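Local structure of beta-glucanase (Bacteroides thetaiotaomicron, 6EUG) at residues F268-I277 and V355-I365. The protein probably hydrolyses beta-1,3-linked galactose in arabinogalactan, this chain being the family 43 glycoside hydrolase portion of a longer two-family enzyme. Numbering follows the deposited sequence. Where two conformers were deposited one is given.
Sequences FKKEGTYWMI and VQFDDKGVPFI
W275 and P363, whose CA atoms lie 8.2 Å apart, and K270 and G361, at 9.3 Å, set the register between two beta hairpins belonging to neighbouring blades of the five-bladed propeller of family 43. Residues 268-277 turn through a type I' turn from K270 to T273, while residues 355-365 turn through a type I turn from D358 to G361. Backbone bonds stay within each hairpin, such as W275 N to F268 O and F364 N to Q356 O, and none joins the two; at these CA separations the blades meet through side chains.

P363 lies over the indole: its CD stands 3.4 Å from the centroid of the six-membered ring and 5° off the normal, a CH-pi contact, with T273 CG2 against the opposite face. F268 turns its CE2 to the edge of the F357 ring, 3.9 Å from F357 CZ, and meets P363 CB with its own edge. K270 keeps CG trans to the backbone N and runs extended across the face of F357 before bending at chi4 (-82°). Its CE lies 3.8 Å from the ring centroid, and NZ, 4.2 Å from that centroid and 14° off the normal, makes a cation-pi contact. Deeper in, I277 CD1 and I365 CD1 meet tip to tip, with F335 of strand 332-339 touching both side chains.

A water accepts from K270 NZ and donates to G361 O, while E271 OE1 pairs with the same ammonium in a salt bridge whose hydrogen bond is weak. D358 OD1 holds the second turn, taking K360 N and V362 N from opposite faces of its carboxylate plane; the former bond makes an Asx turn. The chemistry is thus graded: aliphatic at I277 and I365, aromatic between, and at the partly exposed outer end a lysine that lays its methylenes on F357 while E271 and water meet its charge.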
loop_
_atom_site.group_PDB
_atom_site.type_symbol
_atom_site.label_atom_id
_atom_site.label_comp_id
_atom_site.label_asym_id
_atom_site.label_seq_id
_atom_site.Cartn_x
_atom_site.Cartn_y
_atom_site.Cartn_z
ATOM N N PHE A 268 -10.151 1.470 4.608
ATOM C CA PHE A 268 -11.325 0.678 4.977
ATOM C C PHE A 268 -12.619 1.429 4.699
ATOM O O PHE A 268 -12.606 2.647 4.419
ATOM C CB PHE A 268 -11.279 0.182 6.453
ATOM C CG PHE A 268 -11.493 1.248 7.504
ATOM C CD1 PHE A 268 -10.453 2.102 7.865
ATOM C CD2 PHE A 268 -12.690 1.317 8.224
ATOM C CE1 PHE A 268 -10.611 3.054 8.864
ATOM C CE2 PHE A 268 -12.868 2.292 9.232
ATOM C CZ PHE A 268 -11.812 3.162 9.541
ATOM N N LYS A 269 -13.742 0.698 4.779
ATOM C CA LYS A 269 -15.076 1.266 4.593
ATOM C C LYS A 269 -15.935 0.845 5.774
ATOM O O LYS A 269 -15.907 -0.338 6.155
ATOM C CB LYS A 269 -15.701 0.810 3.263
ATOM C CG LYS A 269 -17.098 1.359 2.988
ATOM C CD LYS A 269 -17.659 0.835 1.671
ATOM C CE LYS A 269 -18.924 1.603 1.280
ATOM N NZ LYS A 269 -19.539 1.197 -0.004
ATOM N N LYS A 270 -16.672 1.815 6.343
ATOM C CA LYS A 270 -17.567 1.576 7.484
ATOM C C LYS A 270 -18.873 2.338 7.325
ATOM O O LYS A 270 -18.866 3.580 7.249
ATOM C CB LYS A 270 -16.868 1.972 8.811
ATOM C CG LYS A 270 -17.725 1.761 10.086
ATOM C CD LYS A 270 -16.899 2.057 11.336
ATOM C CE LYS A 270 -17.661 1.847 12.637
ATOM N NZ LYS A 270 -18.495 3.044 12.951
ATOM N N GLU A 271 -19.998 1.617 7.334
ATOM C CA GLU A 271 -21.337 2.243 7.261
ATOM C C GLU A 271 -21.460 3.268 6.128
ATOM O O GLU A 271 -21.928 4.387 6.326
ATOM C CB GLU A 271 -21.683 2.851 8.630
ATOM C CG GLU A 271 -21.757 1.778 9.705
ATOM C CD GLU A 271 -22.058 2.299 11.087
ATOM O OE1 GLU A 271 -21.632 3.403 11.456
ATOM O OE2 GLU A 271 -22.731 1.567 11.816
ATOM N N GLY A 272 -20.974 2.885 4.941
ATOM C CA GLY A 272 -21.023 3.751 3.760
ATOM C C GLY A 272 -19.875 4.689 3.455
ATOM O O GLY A 272 -19.795 5.208 2.318
ATOM N N THR A 273 -19.010 4.916 4.442
ATOM C CA THR A 273 -17.973 5.936 4.366
ATOM C C THR A 273 -16.591 5.286 4.230
ATOM O O THR A 273 -16.282 4.295 4.924
ATOM C CB THR A 273 -17.981 6.833 5.615
ATOM O OG1 THR A 273 -19.251 7.479 5.710
ATOM C CG2 THR A 273 -16.860 7.853 5.562
ATOM N N TYR A 274 -15.815 5.825 3.295
ATOM C CA TYR A 274 -14.418 5.401 3.062
ATOM C C TYR A 274 -13.459 6.225 3.940
ATOM O O TYR A 274 -13.568 7.478 4.041
ATOM C CB TYR A 274 -14.052 5.535 1.577
ATOM C CG TYR A 274 -14.905 4.686 0.660
ATOM C CD1 TYR A 274 -16.140 5.162 0.210
ATOM C CD2 TYR A 274 -14.535 3.389 0.305
ATOM C CE1 TYR A 274 -16.943 4.414 -0.613
ATOM C CE2 TYR A 274 -15.356 2.621 -0.521
ATOM C CZ TYR A 274 -16.573 3.135 -0.954
ATOM O OH TYR A 274 -17.483 2.421 -1.752
ATOM N N TRP A 275 -12.496 5.522 4.538
ATOM C CA TRP A 275 -11.484 6.120 5.426
ATOM C C TRP A 275 -10.104 5.621 4.997
ATOM O O TRP A 275 -9.855 4.385 4.940
ATOM C CB TRP A 275 -11.706 5.716 6.896
ATOM C CG TRP A 275 -13.015 6.177 7.504
ATOM C CD1 TRP A 275 -14.120 5.388 7.758
ATOM C CD2 TRP A 275 -13.378 7.508 7.923
ATOM N NE1 TRP A 275 -15.149 6.145 8.287
ATOM C CE2 TRP A 275 -14.726 7.440 8.411
ATOM C CE3 TRP A 275 -12.717 8.740 7.940
ATOM C CZ2 TRP A 275 -15.391 8.547 8.926
ATOM C CZ3 TRP A 275 -13.399 9.865 8.445
ATOM C CH2 TRP A 275 -14.724 9.746 8.934
ATOM N N MET A 276 -9.186 6.542 4.740
ATOM C CA MET A 276 -7.815 6.167 4.355
ATOM C C MET A 276 -6.795 6.878 5.261
ATOM O O MET A 276 -6.916 8.083 5.534
ATOM C CB MET A 276 -7.572 6.535 2.880
ATOM C CG MET A 276 -6.224 6.129 2.322
ATOM S SD MET A 276 -6.164 5.868 0.531
ATOM C CE MET A 276 -6.971 7.300 -0.196
ATOM N N ILE A 277 -5.797 6.125 5.708
ATOM C CA ILE A 277 -4.672 6.659 6.507
ATOM C C ILE A 277 -3.420 6.589 5.653
ATOM O O ILE A 277 -3.138 5.552 5.034
ATOM C CB ILE A 277 -4.486 5.948 7.883
ATOM C CG1 ILE A 277 -5.746 6.146 8.739
ATOM C CG2 ILE A 277 -3.216 6.429 8.596
ATOM C CD1 ILE A 277 -5.771 5.405 10.069
ATOM N N VAL A 355 -8.663 0.265 15.990
ATOM C CA VAL A 355 -9.285 1.531 15.612
ATOM C C VAL A 355 -10.527 1.781 16.489
ATOM O O VAL A 355 -11.445 0.953 16.557
ATOM C CB VAL A 355 -9.684 1.534 14.113
ATOM C CG1 VAL A 355 -10.213 2.904 13.699
ATOM C CG2 VAL A 355 -8.485 1.163 13.238
ATOM N N GLN A 356 -10.543 2.949 17.130
ATOM C CA GLN A 356 -11.664 3.416 17.925
ATOM C C GLN A 356 -12.419 4.492 17.139
ATOM O O GLN A 356 -11.914 4.993 16.131
ATOM C CB GLN A 356 -11.145 3.908 19.292
ATOM C CG GLN A 356 -10.547 2.752 20.119
ATOM C CD GLN A 356 -9.985 3.160 21.466
ATOM O OE1 GLN A 356 -10.669 3.780 22.274
ATOM N NE2 GLN A 356 -8.725 2.792 21.726
ATOM N N PHE A 357 -13.661 4.787 17.542
ATOM C CA PHE A 357 -14.481 5.788 16.847
ATOM C C PHE A 357 -15.083 6.794 17.819
ATOM O O PHE A 357 -15.542 6.408 18.893
ATOM C CB PHE A 357 -15.571 5.091 16.024
ATOM C CG PHE A 357 -15.013 4.229 14.934
ATOM C CD1 PHE A 357 -14.615 2.928 15.207
ATOM C CD2 PHE A 357 -14.850 4.720 13.648
ATOM C CE1 PHE A 357 -14.059 2.154 14.228
ATOM C CE2 PHE A 357 -14.310 3.937 12.656
ATOM C CZ PHE A 357 -13.903 2.658 12.947
ATOM N N ASP A 358 -15.050 8.078 17.451
ATOM C CA ASP A 358 -15.558 9.148 18.312
ATOM C C ASP A 358 -17.052 9.308 18.139
ATOM O O ASP A 358 -17.711 8.516 17.394
ATOM C CB ASP A 358 -14.776 10.485 18.129
ATOM C CG ASP A 358 -15.111 11.252 16.838
ATOM O OD1 ASP A 358 -16.087 10.929 16.116
ATOM O OD2 ASP A 358 -14.351 12.223 16.561
ATOM N N ASP A 359 -17.563 10.338 18.830
ATOM C CA ASP A 359 -18.994 10.664 18.867
ATOM C C ASP A 359 -19.634 10.922 17.496
ATOM O O ASP A 359 -20.816 10.675 17.318
ATOM C CB ASP A 359 -19.292 11.837 19.844
ATOM C CG ASP A 359 -18.307 13.008 19.729
ATOM O OD1 ASP A 359 -17.166 12.904 20.265
ATOM O OD2 ASP A 359 -18.689 14.041 19.137
ATOM N N LYS A 360 -18.833 11.397 16.547
ATOM C CA LYS A 360 -19.265 11.682 15.183
ATOM C C LYS A 360 -18.910 10.563 14.192
ATOM O O LYS A 360 -19.020 10.770 12.987
ATOM C CB LYS A 360 -18.603 12.998 14.714
ATOM C CG LYS A 360 -18.953 14.262 15.518
ATOM C CD LYS A 360 -20.432 14.597 15.437
ATOM C CE LYS A 360 -20.752 15.918 16.113
ATOM N N GLY A 361 -18.472 9.404 14.690
ATOM C CA GLY A 361 -18.041 8.268 13.871
ATOM C C GLY A 361 -16.660 8.328 13.213
ATOM O O GLY A 361 -16.341 7.476 12.360
ATOM N N VAL A 362 -15.843 9.312 13.576
ATOM C CA VAL A 362 -14.545 9.464 12.923
ATOM C C VAL A 362 -13.456 8.667 13.678
ATOM O O VAL A 362 -13.323 8.766 14.911
ATOM C CB VAL A 362 -14.175 10.941 12.625
ATOM C CG1 VAL A 362 -15.273 11.906 13.043
ATOM C CG2 VAL A 362 -12.827 11.296 13.205
ATOM N N PRO A 363 -12.705 7.829 12.940
ATOM C CA PRO A 363 -11.757 6.912 13.570
ATOM C C PRO A 363 -10.581 7.634 14.243
ATOM O O PRO A 363 -10.127 8.686 13.749
ATOM C CB PRO A 363 -11.272 6.049 12.402
ATOM C CG PRO A 363 -11.445 6.915 11.172
ATOM C CD PRO A 363 -12.668 7.747 11.452
ATOM N N PHE A 364 -10.162 7.110 15.392
ATOM C CA PHE A 364 -8.918 7.544 16.062
ATOM C C PHE A 364 -8.163 6.334 16.595
ATOM O O PHE A 364 -8.739 5.245 16.694
ATOM C CB PHE A 364 -9.158 8.610 17.162
ATOM C CG PHE A 364 -9.917 8.113 18.380
ATOM C CD1 PHE A 364 -11.319 8.072 18.389
ATOM C CD2 PHE A 364 -9.242 7.708 19.518
ATOM C CE1 PHE A 364 -12.013 7.619 19.498
ATOM C CE2 PHE A 364 -9.934 7.253 20.637
ATOM C CZ PHE A 364 -11.334 7.207 20.629
ATOM N N ILE A 365 -6.867 6.501 16.905
ATOM C CA ILE A 365 -6.014 5.364 17.302
ATOM C C ILE A 365 -5.181 5.748 18.553
ATOM O O ILE A 365 -4.449 6.723 18.488
ATOM C CB ILE A 365 -5.075 4.941 16.143
ATOM C CG1 ILE A 365 -5.895 4.500 14.892
ATOM C CG2 ILE A 365 -4.158 3.799 16.583
ATOM C CD1 ILE A 365 -5.119 4.636 13.614
HETATM O O HOH W 1 -17.988 5.626 11.610
#